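Local coordinates for protein oxidized polyvinyl alcohol hydrolase (Pseudomonas sp., PDB 3WL8) that hydrolyses the beta-diketone 4,6-nonanedione and also oxidized polyvinyl alcohol, the latter as the second step of polyvinyl alcohol degradation, at residues E256-N261 with A273-S278; G174-G179 with P199-W204; M250-G255 with S299-M304. The protein carries 1 engineered substitution. One frame throughout, in Å; residues are numbered along the deposited sequence.

Contact 1 (E256-N261 with A273-S278). With OCA (octanoic acid (caprylic acid)), chain C.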
ATOM      1  N   GLU A 256      -4.304   8.840  17.140  1.00 13.15           N
ATOM      2  CA  GLU A 256      -4.864   8.029  18.234  1.00 15.77           C
ATOM      3  C   GLU A 256      -6.033   7.111  17.908  1.00 15.40           C
ATOM      4  O   GLU A 256      -6.184   6.007  18.508  1.00 15.88           O
ATOM      5  CB  GLU A 256      -5.259   8.976  19.395  1.00 19.65           C
ATOM      6  CG  GLU A 256      -4.134   9.879  19.822  1.00 27.61           C
ATOM      7  CD  GLU A 256      -3.252   9.218  20.872  1.00 33.92           C
ATOM      8  OE1 GLU A 256      -3.765   9.027  22.008  1.00 37.55           O
ATOM      9  OE2 GLU A 256      -2.065   8.898  20.584  1.00 35.11           O
ATOM     10  N   LYS A 257      -6.873   7.532  16.978  1.00 12.91           N
ATOM     11  CA  LYS A 257      -8.031   6.753  16.595  1.00 14.07           C
ATOM     12  C   LYS A 257      -7.767   5.880  15.374  1.00 10.66           C
ATOM     13  O   LYS A 257      -8.698   5.312  14.826  1.00 11.77           O
ATOM     14  CB  LYS A 257      -9.205   7.661  16.264  1.00 16.65           C
ATOM     15  CG  LYS A 257      -9.562   8.701  17.337  1.00 24.49           C
ATOM     16  CD  LYS A 257     -10.252   8.061  18.491  1.00 28.08           C
ATOM     17  CE  LYS A 257     -11.011   9.143  19.274  1.00 32.13           C
ATOM     18  NZ  LYS A 257     -11.669   8.526  20.463  1.00 34.40           N
ATOM     19  N   ASP A 258      -6.516   5.823  14.918  1.00  9.60           N
ATOM     20  CA  ASP A 258      -6.202   4.978  13.764  1.00  7.93           C
ATOM     21  C   ASP A 258      -6.163   3.515  14.230  1.00  9.39           C
ATOM     22  O   ASP A 258      -5.088   2.954  14.537  1.00  8.71           O
ATOM     23  CB  ASP A 258      -4.884   5.414  13.142  1.00  6.55           C
ATOM     24  CG  ASP A 258      -4.662   4.797  11.765  1.00  8.20           C
ATOM     25  OD1 ASP A 258      -5.520   3.982  11.371  1.00  8.92           O
ATOM     26  OD2 ASP A 258      -3.629   5.123  11.108  1.00  8.37           O
ATOM     27  N   LEU A 259      -7.369   2.937  14.290  1.00 10.34           N
ATOM     28  CA  LEU A 259      -7.621   1.572  14.797  1.00 10.47           C
ATOM     29  C   LEU A 259      -8.683   0.914  13.942  1.00 11.72           C
ATOM     30  O   LEU A 259      -9.438   1.610  13.258  1.00 13.44           O
ATOM     31  CB  LEU A 259      -8.202   1.654  16.231  1.00 12.72           C
ATOM     32  CG  LEU A 259      -7.382   2.436  17.259  1.00 12.93           C
ATOM     33  CD1 LEU A 259      -8.210   2.714  18.516  1.00 13.74           C
ATOM     34  CD2 LEU A 259      -6.122   1.690  17.589  1.00 13.23           C
ATOM     35  N   TRP A 260      -8.758  -0.411  13.945  1.00  9.31           N
ATOM     36  CA  TRP A 260      -9.864  -1.028  13.199  1.00 10.27           C
ATOM     37  C   TRP A 260     -10.570  -2.050  14.072  1.00 10.84           C
ATOM     38  O   TRP A 260      -9.933  -2.839  14.775  1.00 10.38           O
ATOM     39  CB  TRP A 260      -9.385  -1.709  11.899  1.00 11.31           C
ATOM     40  CG  TRP A 260     -10.495  -2.374  11.071  1.00 13.72           C
ATOM     41  CD1 TRP A 260     -10.658  -3.722  10.848  1.00 13.03           C
ATOM     42  CD2 TRP A 260     -11.527  -1.717  10.316  1.00 13.47           C
ATOM     43  NE1 TRP A 260     -11.710  -3.936   9.991  1.00 15.66           N
ATOM     44  CE2 TRP A 260     -12.263  -2.721   9.654  1.00 14.94           C
ATOM     45  CE3 TRP A 260     -11.901  -0.373  10.142  1.00 15.42           C
ATOM     46  CZ2 TRP A 260     -13.355  -2.431   8.820  1.00 15.50           C
ATOM     47  CZ3 TRP A 260     -12.997  -0.078   9.309  1.00 16.10           C
ATOM     48  CH2 TRP A 260     -13.700  -1.105   8.665  1.00 14.92           C
ATOM     49  N   ASN A 261     -11.892  -1.985  14.055  1.00 11.27           N
ATOM     50  CA  ASN A 261     -12.683  -2.965  14.797  1.00 12.22           C
ATOM     51  C   ASN A 261     -13.298  -3.877  13.761  1.00 12.62           C
ATOM     52  O   ASN A 261     -13.992  -3.436  12.866  1.00 15.37           O
ATOM     53  CB  ASN A 261     -13.806  -2.269  15.589  1.00 14.39           C
ATOM     54  CG  ASN A 261     -13.247  -1.347  16.666  1.00 15.22           C
ATOM     55  OD1 ASN A 261     -13.407  -0.118  16.616  1.00 23.28           O
ATOM     56  ND2 ASN A 261     -12.556  -1.912  17.587  1.00 16.89           N
ATOM     57  N   ALA A 273      -7.042  -4.362  15.047  1.00 10.52           N
ATOM     58  CA  ALA A 273      -5.802  -3.807  14.489  1.00 11.78           C
ATOM     59  C   ALA A 273      -5.527  -2.409  15.025  1.00  9.67           C
ATOM     60  O   ALA A 273      -6.466  -1.640  15.228  1.00 11.84           O
ATOM     61  CB  ALA A 273      -5.858  -3.773  12.954  1.00 12.09           C
ATOM     62  N   ASP A 274      -4.255  -2.121  15.282  1.00  9.02           N
ATOM     63  CA  ASP A 274      -3.855  -0.794  15.781  1.00  9.20           C
ATOM     64  C   ASP A 274      -2.742  -0.379  14.853  1.00  9.19           C
ATOM     65  O   ASP A 274      -1.744  -1.090  14.753  1.00  8.90           O
ATOM     66  CB  ASP A 274      -3.331  -0.961  17.217  1.00  8.99           C
ATOM     67  CG  ASP A 274      -2.850   0.339  17.825  1.00 11.22           C
ATOM     68  OD1 ASP A 274      -2.602   1.322  17.100  1.00  9.67           O
ATOM     69  OD2 ASP A 274      -2.686   0.354  19.065  1.00 13.05           O
ATOM     70  N   TYR A 275      -2.906   0.757  14.167  1.00  8.39           N
ATOM     71  CA  TYR A 275      -1.898   1.134  13.175  1.00  9.17           C
ATOM     72  C   TYR A 275      -0.706   1.891  13.673  1.00  8.28           C
ATOM     73  O   TYR A 275       0.230   2.183  12.928  1.00  8.36           O
ATOM     74  CB  TYR A 275      -2.623   1.817  11.992  1.00  9.23           C
ATOM     75  CG  TYR A 275      -3.577   0.826  11.395  1.00  9.37           C
ATOM     76  CD1 TYR A 275      -4.884   0.672  11.901  1.00  8.58           C
ATOM     77  CD2 TYR A 275      -3.148  -0.055  10.411  1.00 10.05           C
ATOM     78  CE1 TYR A 275      -5.708  -0.342  11.439  1.00 10.51           C
ATOM     79  CE2 TYR A 275      -3.972  -1.067   9.947  1.00 11.11           C
ATOM     80  CZ  TYR A 275      -5.222  -1.205  10.451  1.00  9.54           C
ATOM     81  OH  TYR A 275      -6.037  -2.198   9.956  1.00 13.82           O
ATOM     82  N   ARG A 276      -0.682   2.153  14.965  1.00  7.61           N
ATOM     83  CA  ARG A 276       0.486   2.804  15.543  1.00  8.73           C
ATOM     84  C   ARG A 276       1.710   1.829  15.447  1.00  7.59           C
ATOM     85  O   ARG A 276       2.773   2.178  14.923  1.00  8.27           O
ATOM     86  CB  ARG A 276       0.196   3.158  17.027  1.00  8.64           C
ATOM     87  CG  ARG A 276       1.428   3.801  17.728  1.00  8.95           C
ATOM     88  CD  ARG A 276       1.350   3.749  19.265  1.00 11.14           C
ATOM     89  NE  ARG A 276       0.102   4.369  19.662  1.00 10.77           N
ATOM     90  CZ  ARG A 276      -0.054   5.655  19.928  1.00 11.83           C
ATOM     91  NH1 ARG A 276       0.989   6.483  19.889  1.00 12.55           N
ATOM     92  NH2 ARG A 276      -1.285   6.116  20.135  1.00 12.62           N
ATOM     93  N   PRO A 277       1.555   0.561  15.920  1.00  7.82           N
ATOM     94  CA  PRO A 277       2.741  -0.292  15.809  1.00  7.55           C
ATOM     95  C   PRO A 277       3.116  -0.652  14.377  1.00  7.36           C
ATOM     96  O   PRO A 277       4.282  -0.878  14.076  1.00  7.81           O
ATOM     97  CB  PRO A 277       2.369  -1.552  16.618  1.00  7.98           C
ATOM     98  CG  PRO A 277       0.837  -1.533  16.645  1.00  7.50           C
ATOM     99  CD  PRO A 277       0.561  -0.038  16.827  1.00  8.22           C
ATOM    100  N   SER A 278       2.115  -0.774  13.513  1.00  9.03           N
ATOM    101  CA  SER A 278       2.434  -1.181  12.154  1.00  8.14           C
ATOM    102  C   SER A 278       3.044  -0.080  11.301  1.00  7.14           C
ATOM    103  O   SER A 278       3.909  -0.383  10.477  1.00  7.41           O
ATOM    104  CB  SER A 278       1.208  -1.795  11.490  1.00  7.99           C
ATOM    105  OG  SER A 278       0.201  -0.827  11.356  1.00  8.42           O
TER
HETATM  106  C1  OCA C 402      -8.513  -2.765   7.604  1.00 20.65           C
HETATM  107  C2  OCA C 402      -8.095  -4.234   7.680  1.00 19.20           C
HETATM  108  C3  OCA C 402      -7.813  -4.667   9.122  1.00 18.87           C
HETATM  109  C4  OCA C 402      -7.284  -6.102   9.085  1.00 19.23           C
HETATM  110  C5  OCA C 402      -7.332  -6.731  10.477  1.00 22.00           C
HETATM  111  C6  OCA C 402      -6.870  -8.187  10.386  1.00 23.16           C
HETATM  112  C7  OCA C 402      -7.348  -8.935  11.632  1.00 24.42           C
HETATM  113  C8  OCA C 402      -7.178 -10.439  11.409  1.00 25.71           C
HETATM  114  O1  OCA C 402      -7.907  -1.973   8.359  1.00 20.33           O
HETATM  115  O2  OCA C 402      -9.194  -2.433   6.609  1.00 19.24           O
HETATM  116  O   HOH W   1      -3.550   4.605  18.983  1.00 28.30           O
HETATM  117  O   HOH W   2      -3.256   4.097  16.267  1.00 11.87           O
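Glu256 and Arg276 form a salt bridge. Arg276 NH2 lies 2.9 Å from Glu256 OE2, with an N-H...O angle of 168°. The oxygen sits at the guanidinium edge, but the nitrogen comes from above the carboxylate plane. The two planes stand 79° apart. A water also joins Arg276 NH2 to Glu256 O, and NH1 bonds the backbone O of Leu352.

Trp260 and Ala273 form an antiparallel hydrogen-bonded pair: Trp260 N to Ala273 O is 2.9 Å and Ala273 N to Trp260 O is 3.3 Å. Tyr275 N bonds Asp258 O at 3.1 Å.

As N-cap, Asp274 accepts from Arg276 N through OD1 at 3.0 Å, while OD2 pairs with Arg220.

Leu259 lies alongside Asp274, with Leu259 CD2 3.5 Å from Asp274 CG. The Asp258 and Tyr275 side chains cross at about a right angle, with Asp258 OD1 beside Tyr275 CD1, yet carboxylate and ring are nearly parallel.

Both segments reach the octanoic acid. Tyr275 OH donates to its O1 in a very short bond of 2.5 Å. With CG anti to the backbone N (chi1 -180°), the Trp260 indole puts one face against the acid carbon C1, 3.9 Å above the ring plane.

The hairpin, with Tyr275 just after it, walls one side of the ligand pocket. Asp258, bonded to Ser201 and beside His303, is placed as the acid of an alpha/beta-hydrolase catalytic triad would be.

Contact 2 (G174-G179 with P199-W204). Engineered in segment 174-179: Ala177 (natural residue Ser). With OCA (octanoic acid (caprylic acid)), chain C.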
ATOM      1  N   GLY A 174      -0.153   2.583  -3.767  1.00  5.27           N
ATOM      2  CA  GLY A 174      -0.430   2.958  -2.393  1.00  6.23           C
ATOM      3  C   GLY A 174      -1.872   2.706  -2.083  1.00  6.73           C
ATOM      4  O   GLY A 174      -2.637   2.350  -2.975  1.00  7.42           O
ATOM      5  N   GLY A 175      -2.262   2.857  -0.823  1.00  6.44           N
ATOM      6  CA  GLY A 175      -3.656   2.575  -0.545  1.00  6.79           C
ATOM      7  C   GLY A 175      -3.923   2.726   0.931  1.00  6.82           C
ATOM      8  O   GLY A 175      -3.017   2.986   1.712  1.00  6.54           O
ATOM      9  N   ILE A 176      -5.180   2.517   1.288  1.00  6.64           N
ATOM     10  CA  ILE A 176      -5.620   2.666   2.678  1.00  5.55           C
ATOM     11  C   ILE A 176      -5.975   1.352   3.340  1.00  5.96           C
ATOM     12  O   ILE A 176      -6.557   0.473   2.714  1.00  6.74           O
ATOM     13  CB  ILE A 176      -6.878   3.626   2.745  1.00  7.03           C
ATOM     14  CG1 ILE A 176      -7.416   3.747   4.193  1.00  6.28           C
ATOM     15  CG2 ILE A 176      -8.013   3.097   1.813  1.00  7.81           C
ATOM     16  CD1 ILE A 176      -6.466   4.567   5.082  1.00  7.52           C
ATOM     17  N   ALA A 177      -5.563   1.198   4.595  1.00  5.49           N
ATOM     18  CA  ALA A 177      -5.969   0.038   5.392  1.00  6.70           C
ATOM     19  C   ALA A 177      -5.492  -1.231   4.754  1.00  5.90           C
ATOM     20  O   ALA A 177      -4.292  -1.344   4.571  1.00  6.17           O
ATOM     21  CB  ALA A 177      -7.525   0.092   5.559  1.00  7.77           C
ATOM     22  N   SER A 178      -6.361  -2.173   4.409  1.00  6.05           N
ATOM     23  CA  SER A 178      -5.859  -3.409   3.769  1.00  6.16           C
ATOM     24  C   SER A 178      -5.091  -3.054   2.494  1.00  5.76           C
ATOM     25  O   SER A 178      -4.147  -3.771   2.120  1.00  5.63           O
ATOM     26  CB  SER A 178      -7.040  -4.347   3.475  1.00  6.34           C
ATOM     27  OG  SER A 178      -6.623  -5.589   2.889  1.00  6.94           O
ATOM     28  N   GLY A 179      -5.500  -1.981   1.828  1.00  5.89           N
ATOM     29  CA  GLY A 179      -4.740  -1.511   0.653  1.00  5.71           C
ATOM     30  C   GLY A 179      -3.358  -0.972   1.029  1.00  5.60           C
ATOM     31  O   GLY A 179      -2.439  -1.008   0.212  1.00  5.96           O
ATOM     32  N   PRO A 199       1.874   3.630   1.766  1.00  5.57           N
ATOM     33  CA  PRO A 199       1.051   2.752   2.612  1.00  5.73           C
ATOM     34  C   PRO A 199       0.410   3.598   3.727  1.00  5.47           C
ATOM     35  O   PRO A 199       1.088   4.040   4.650  1.00  6.43           O
ATOM     36  CB  PRO A 199       2.043   1.698   3.117  1.00  6.75           C
ATOM     37  CG  PRO A 199       3.405   2.511   3.190  1.00  4.60           C
ATOM     38  CD  PRO A 199       3.343   3.372   1.940  1.00  4.86           C
ATOM     39  N   ILE A 200      -0.889   3.854   3.597  1.00  5.53           N
ATOM     40  CA  ILE A 200      -1.617   4.650   4.580  1.00  6.03           C
ATOM     41  C   ILE A 200      -2.338   3.679   5.523  1.00  6.10           C
ATOM     42  O   ILE A 200      -3.195   2.903   5.100  1.00  5.52           O
ATOM     43  CB  ILE A 200      -2.664   5.540   3.885  1.00  6.70           C
ATOM     44  CG1 ILE A 200      -1.982   6.377   2.798  1.00  7.29           C
ATOM     45  CG2 ILE A 200      -3.381   6.425   4.943  1.00  6.97           C
ATOM     46  CD1 ILE A 200      -2.970   7.295   2.032  1.00  7.18           C
ATOM     47  N   SER A 201      -1.938   3.725   6.787  1.00  5.49           N
ATOM     48  CA  SER A 201      -2.531   2.885   7.832  1.00  6.24           C
ATOM     49  C   SER A 201      -2.651   1.426   7.413  1.00  7.46           C
ATOM     50  O   SER A 201      -3.727   0.822   7.489  1.00  7.14           O
ATOM     51  CB  SER A 201      -3.883   3.457   8.229  1.00  6.83           C
ATOM     52  OG  SER A 201      -3.758   4.847   8.550  1.00 10.02           O
ATOM     53  N   GLY A 202      -1.515   0.895   6.980  1.00  6.37           N
ATOM     54  CA  GLY A 202      -1.423  -0.509   6.616  1.00  7.83           C
ATOM     55  C   GLY A 202      -0.880  -1.318   7.773  1.00  6.98           C
ATOM     56  O   GLY A 202      -0.190  -0.805   8.637  1.00  8.00           O
ATOM     57  N   GLU A 203      -1.159  -2.612   7.751  1.00  8.08           N
ATOM     58  CA  GLU A 203      -0.619  -3.505   8.764  1.00  7.07           C
ATOM     59  C   GLU A 203       0.780  -3.994   8.329  1.00  6.48           C
ATOM     60  O   GLU A 203       1.194  -3.888   7.135  1.00  6.59           O
ATOM     61  CB  GLU A 203      -1.518  -4.735   8.906  1.00  7.09           C
ATOM     62  CG  GLU A 203      -2.396  -4.767  10.207  1.00  7.94           C
ATOM     63  CD  GLU A 203      -1.583  -4.967  11.478  1.00  8.14           C
ATOM     64  OE1 GLU A 203      -2.263  -5.184  12.519  1.00 10.51           O
ATOM     65  OE2 GLU A 203      -0.316  -4.930  11.495  1.00  8.12           O
ATOM     66  N   TRP A 204       1.493  -4.509   9.347  1.00  6.36           N
ATOM     67  CA  TRP A 204       2.785  -5.168   9.197  1.00  6.27           C
ATOM     68  C   TRP A 204       2.623  -6.624   9.685  1.00  6.92           C
ATOM     69  O   TRP A 204       3.384  -7.498   9.284  1.00  7.91           O
ATOM     70  CB  TRP A 204       3.852  -4.482  10.070  1.00  6.63           C
ATOM     71  CG  TRP A 204       5.270  -4.740   9.603  1.00  6.78           C
ATOM     72  CD1 TRP A 204       6.199  -5.540  10.199  1.00  7.24           C
ATOM     73  CD2 TRP A 204       5.906  -4.160   8.455  1.00  6.87           C
ATOM     74  NE1 TRP A 204       7.397  -5.502   9.502  1.00  7.60           N
ATOM     75  CE2 TRP A 204       7.245  -4.652   8.424  1.00  8.23           C
ATOM     76  CE3 TRP A 204       5.472  -3.277   7.445  1.00  8.41           C
ATOM     77  CZ2 TRP A 204       8.153  -4.284   7.429  1.00  8.87           C
ATOM     78  CZ3 TRP A 204       6.371  -2.911   6.443  1.00  8.15           C
ATOM     79  CH2 TRP A 204       7.709  -3.414   6.446  1.00  7.95           C
TER
HETATM   80  C1  OCA C 402      -8.513  -2.765   7.604  1.00 20.65           C
HETATM   81  C2  OCA C 402      -8.095  -4.234   7.680  1.00 19.20           C
HETATM   82  C3  OCA C 402      -7.813  -4.667   9.122  1.00 18.87           C
HETATM   83  C4  OCA C 402      -7.284  -6.102   9.085  1.00 19.23           C
HETATM   84  C5  OCA C 402      -7.332  -6.731  10.477  1.00 22.00           C
HETATM   85  C6  OCA C 402      -6.870  -8.187  10.386  1.00 23.16           C
HETATM   86  C7  OCA C 402      -7.348  -8.935  11.632  1.00 24.42           C
HETATM   87  C8  OCA C 402      -7.178 -10.439  11.409  1.00 25.71           C
HETATM   88  O1  OCA C 402      -7.907  -1.973   8.359  1.00 20.33           O
HETATM   89  O2  OCA C 402      -9.194  -2.433   6.609  1.00 19.24           O
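Ile200 and Ile176 are neighbours on one face of two adjacent parallel strands. Ile200 CB rests 3.4 Å from Gly175 O, against the backbone of the other strand. With CG1 anti to the carbonyl carbon (chi1 -54°), this branch stays near the same oxygen, Ile200 CG1 being 3.7 Å from Gly175 O. Ile200 CG2 takes the other side and meets Ile176 CD1 at 3.6 Å. The side chain also touches that of Val252. At the tip, Ile200 CD1 is still 4.3 Å from Gly175 O.

Two backbone bonds fix the pairing. Ile200 N reaches Gly175 O at 3.0 Å, and Ala177 N reaches Ile200 O at 3.0 Å. Both run nearly along the C=O axis. Just beyond, Ala177 CA makes a CA-H...O contact with Ser201 O at 3.2 Å.

Ala177 is engineered; the natural residue is serine. The strained backbone (61°, -122°) between strand and helix, within a Gly-X-Ser-X-Gly sequence in the natural protein, is consistent with a nucleophile elbow. The native serine is assigned to the charge relay system by similarity. Ala177 CB lies 3.2 Å from octanoic acid O2. A side chain on Gly175 would run into Gly179 O.

The elbow joins strand 170-176 to helix 178-189, and the chain returns as strand 196-200, a beta-alpha-beta unit. Strand 62-68 flanks it beyond 170-176, and strand 247-253 flanks it beyond 196-200.

Contact 3 (M250-G255 with S299-M304). With OCA (octanoic acid (caprylic acid)), chain C.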
ATOM      1  N   MET A 250       6.371   6.483   1.677  1.00  5.89           N
ATOM      2  CA  MET A 250       5.759   7.449   2.576  1.00  6.44           C
ATOM      3  C   MET A 250       4.703   6.705   3.373  1.00  7.61           C
ATOM      4  O   MET A 250       3.678   6.336   2.840  1.00  6.46           O
ATOM      5  CB  MET A 250       5.096   8.569   1.774  1.00  6.96           C
ATOM      6  CG  MET A 250       4.437   9.580   2.698  1.00  6.73           C
ATOM      7  SD  MET A 250       3.725  10.996   1.802  1.00  9.87           S
ATOM      8  CE  MET A 250       5.236  11.879   1.192  1.00  9.65           C
ATOM      9  N   THR A 251       4.956   6.525   4.674  1.00  6.48           N
ATOM     10  CA  THR A 251       4.011   5.776   5.541  1.00  7.42           C
ATOM     11  C   THR A 251       3.158   6.790   6.290  1.00  6.75           C
ATOM     12  O   THR A 251       3.684   7.750   6.845  1.00  9.13           O
ATOM     13  CB  THR A 251       4.769   4.930   6.548  1.00  6.11           C
ATOM     14  OG1 THR A 251       5.605   4.001   5.847  1.00  6.87           O
ATOM     15  CG2 THR A 251       3.760   4.159   7.463  1.00  6.80           C
ATOM     16  N   VAL A 252       1.861   6.573   6.345  1.00  6.48           N
ATOM     17  CA  VAL A 252       0.973   7.555   7.031  1.00  6.47           C
ATOM     18  C   VAL A 252       0.218   6.904   8.168  1.00  7.06           C
ATOM     19  O   VAL A 252      -0.352   5.830   8.000  1.00  7.54           O
ATOM     20  CB  VAL A 252      -0.068   8.131   6.055  1.00  6.99           C
ATOM     21  CG1 VAL A 252      -0.984   9.159   6.753  1.00  9.15           C
ATOM     22  CG2 VAL A 252       0.662   8.792   4.866  1.00  7.41           C
ATOM     23  N   TRP A 253       0.268   7.563   9.333  1.00  6.70           N
ATOM     24  CA  TRP A 253      -0.465   7.125  10.536  1.00  7.31           C
ATOM     25  C   TRP A 253      -1.539   8.197  10.802  1.00  8.35           C
ATOM     26  O   TRP A 253      -1.233   9.396  10.773  1.00  8.46           O
ATOM     27  CB  TRP A 253       0.514   7.070  11.736  1.00  7.48           C
ATOM     28  CG  TRP A 253      -0.165   6.706  13.044  1.00  8.12           C
ATOM     29  CD1 TRP A 253      -0.872   5.573  13.305  1.00  9.18           C
ATOM     30  CD2 TRP A 253      -0.113   7.440  14.266  1.00  8.96           C
ATOM     31  NE1 TRP A 253      -1.264   5.545  14.631  1.00  9.86           N
ATOM     32  CE2 TRP A 253      -0.804   6.682  15.240  1.00 10.14           C
ATOM     33  CE3 TRP A 253       0.455   8.669  14.639  1.00 10.24           C
ATOM     34  CZ2 TRP A 253      -0.945   7.099  16.564  1.00 10.73           C
ATOM     35  CZ3 TRP A 253       0.306   9.072  15.973  1.00 11.90           C
ATOM     36  CH2 TRP A 253      -0.387   8.288  16.903  1.00 10.03           C
ATOM     37  N   GLY A 254      -2.754   7.755  11.135  1.00  8.02           N
ATOM     38  CA  GLY A 254      -3.891   8.658  11.346  1.00  7.00           C
ATOM     39  C   GLY A 254      -4.147   9.094  12.789  1.00  8.48           C
ATOM     40  O   GLY A 254      -5.194   9.650  13.095  1.00  8.85           O
ATOM     41  N   GLY A 255      -3.185   8.849  13.655  1.00  9.83           N
ATOM     42  CA  GLY A 255      -3.306   9.288  15.026  1.00  9.58           C
ATOM     43  C   GLY A 255      -3.945   8.312  15.973  1.00 11.90           C
ATOM     44  O   GLY A 255      -4.126   7.131  15.666  1.00  9.42           O
ATOM     45  N   SER A 299      -1.145  12.258  10.927  1.00  9.45           N
ATOM     46  CA  SER A 299      -2.311  13.124  10.873  1.00 10.31           C
ATOM     47  C   SER A 299      -3.254  12.711  12.012  1.00 12.27           C
ATOM     48  O   SER A 299      -2.863  11.918  12.893  1.00 11.39           O
ATOM     49  CB  SER A 299      -3.020  13.096   9.520  1.00 11.94           C
ATOM     50  OG  SER A 299      -3.968  14.175   9.454  1.00 12.02           O
ATOM     51  N   THR A 300      -4.475  13.245  12.018  1.00 11.06           N
ATOM     52  CA  THR A 300      -5.402  12.967  13.117  1.00 11.37           C
ATOM     53  C   THR A 300      -6.770  12.542  12.637  1.00 12.41           C
ATOM     54  O   THR A 300      -7.755  12.626  13.381  1.00 12.86           O
ATOM     55  CB  THR A 300      -5.600  14.278  13.928  1.00 13.42           C
ATOM     56  OG1 THR A 300      -5.995  15.320  13.024  1.00 14.43           O
ATOM     57  CG2 THR A 300      -4.317  14.677  14.587  1.00 16.44           C
ATOM     58  N   HIS A 301      -6.846  12.047  11.415  1.00 11.54           N
ATOM     59  CA  HIS A 301      -8.133  11.713  10.853  1.00 12.16           C
ATOM     60  C   HIS A 301      -8.632  10.303  11.178  1.00 13.90           C
ATOM     61  O   HIS A 301      -9.740   9.947  10.772  1.00 13.54           O
ATOM     62  CB  HIS A 301      -8.021  11.865   9.352  1.00 11.20           C
ATOM     63  CG  HIS A 301      -7.046  10.905   8.731  1.00 10.97           C
ATOM     64  ND1 HIS A 301      -5.682  11.007   8.905  1.00  9.36           N
ATOM     65  CD2 HIS A 301      -7.248   9.778   8.018  1.00  9.77           C
ATOM     66  CE1 HIS A 301      -5.085   9.983   8.321  1.00 11.88           C
ATOM     67  NE2 HIS A 301      -6.020   9.220   7.788  1.00  9.30           N
ATOM     68  N   GLY A 302      -7.800   9.504  11.843  1.00 12.43           N
ATOM     69  CA  GLY A 302      -8.216   8.155  12.215  1.00 12.35           C
ATOM     70  C   GLY A 302      -7.821   7.107  11.193  1.00 11.98           C
ATOM     71  O   GLY A 302      -6.731   7.184  10.606  1.00 12.41           O
ATOM     72  N   HIS A 303      -8.686   6.116  11.001  1.00 10.69           N
ATOM     73  CA  HIS A 303      -8.434   5.029  10.064  1.00 11.00           C
ATOM     74  C   HIS A 303      -9.341   5.158   8.842  1.00 12.60           C
ATOM     75  O   HIS A 303     -10.410   4.519   8.765  1.00 14.33           O
ATOM     76  CB  HIS A 303      -8.725   3.684  10.750  1.00 11.56           C
ATOM     77  CG  HIS A 303      -8.190   2.509   9.997  1.00 11.01           C
ATOM     78  ND1 HIS A 303      -6.851   2.371   9.708  1.00 10.78           N
ATOM     79  CD2 HIS A 303      -8.808   1.423   9.459  1.00 12.97           C
ATOM     80  CE1 HIS A 303      -6.662   1.254   9.023  1.00 12.42           C
ATOM     81  NE2 HIS A 303      -7.833   0.659   8.861  1.00 11.51           N
ATOM     82  N   MET A 304      -8.940   5.975   7.894  1.00 10.82           N
ATOM     83  CA  MET A 304      -9.717   6.185   6.669  1.00  9.70           C
ATOM     84  C   MET A 304      -8.819   7.014   5.770  1.00  8.09           C
ATOM     85  O   MET A 304      -7.702   7.419   6.166  1.00  8.93           O
ATOM     86  CB  MET A 304     -11.032   6.935   6.969  1.00 12.26           C
ATOM     87  CG  MET A 304     -10.808   8.234   7.656  1.00 13.10           C
ATOM     88  SD  MET A 304     -12.372   8.952   8.344  1.00 18.59           S
ATOM     89  CE  MET A 304     -13.476   8.664   7.164  1.00 13.12           C
TER
HETATM   90  C1  OCA C 402      -8.513  -2.765   7.604  1.00 20.65           C
HETATM   91  C2  OCA C 402      -8.095  -4.234   7.680  1.00 19.20           C
HETATM   92  C3  OCA C 402      -7.813  -4.667   9.122  1.00 18.87           C
HETATM   93  C4  OCA C 402      -7.284  -6.102   9.085  1.00 19.23           C
HETATM   94  C5  OCA C 402      -7.332  -6.731  10.477  1.00 22.00           C
HETATM   95  C6  OCA C 402      -6.870  -8.187  10.386  1.00 23.16           C
HETATM   96  C7  OCA C 402      -7.348  -8.935  11.632  1.00 24.42           C
HETATM   97  C8  OCA C 402      -7.178 -10.439  11.409  1.00 25.71           C
HETATM   98  O1  OCA C 402      -7.907  -1.973   8.359  1.00 20.33           O
HETATM   99  O2  OCA C 402      -9.194  -2.433   6.609  1.00 19.24           O
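Val252 points toward His301, and its CG1 comes to the ring edge, 4.5 Å from His301 CE1. It is a loose touch at the end of strand 247-253. Trp253 turns its side chain away and works through its backbone. Its O accepts from Ser299 N at 2.9 Å, and the bond is fairly straight. The Trp253 indole carries Gly255 N above the centre of one face.

Gly254 is the residue most covered by the other segment. Its CA lies 3.5 Å from His301 CE1 and makes a CA-H...O contact with Gly302 O at 3.3 Å. A side chain here would strike Gly302 O. Gly254 O accepts from Gly302 N at 2.9 Å, while its N goes to Asp258.

These bonds hold the loop after strand 292-298, which in the alpha/beta-hydrolase fold carries the histidine of the catalytic triad. His303 is probably that residue. Its CG is anti to the backbone N (chi1 -166°), which aims the ring at the ligand, and NE2 donates to octanoic acid O1 at 2.7 Å. The oxygen lies near the ring plane. His303 ND1 bonds Asp258 OD1, and Tyr275 stacks on the ring. A phenylalanine in its place would probably leave Asp258 OD1 without this mate and the ligand O1 with one bond fewer.

At Gly255 phi is positive (90°). A CB would hit Ser299 O, jam against the carbonyl before it and be tight against Thr300 CA.

Contact 2 is wholly buried near the centre of the chain. Contact 3 is buried too but lies farther out. Contact 1 is the most peripheral, and only half of its touching residues are buried. Their chemistry follows this order. Contact 2 rests on parallel strand bonds and isoleucine packing, contact 3 on loop backbone bonds and close-fitting glycines, and contact 1 adds a salt bridge and waters. Contacts 2 and 3 share the main sheet, where Pro199 and Val252 are bonded between neighbouring strands. Contact 1 is a separate hairpin that follows strand 247-253. All three line one ligand site and meet at the octanoic acid.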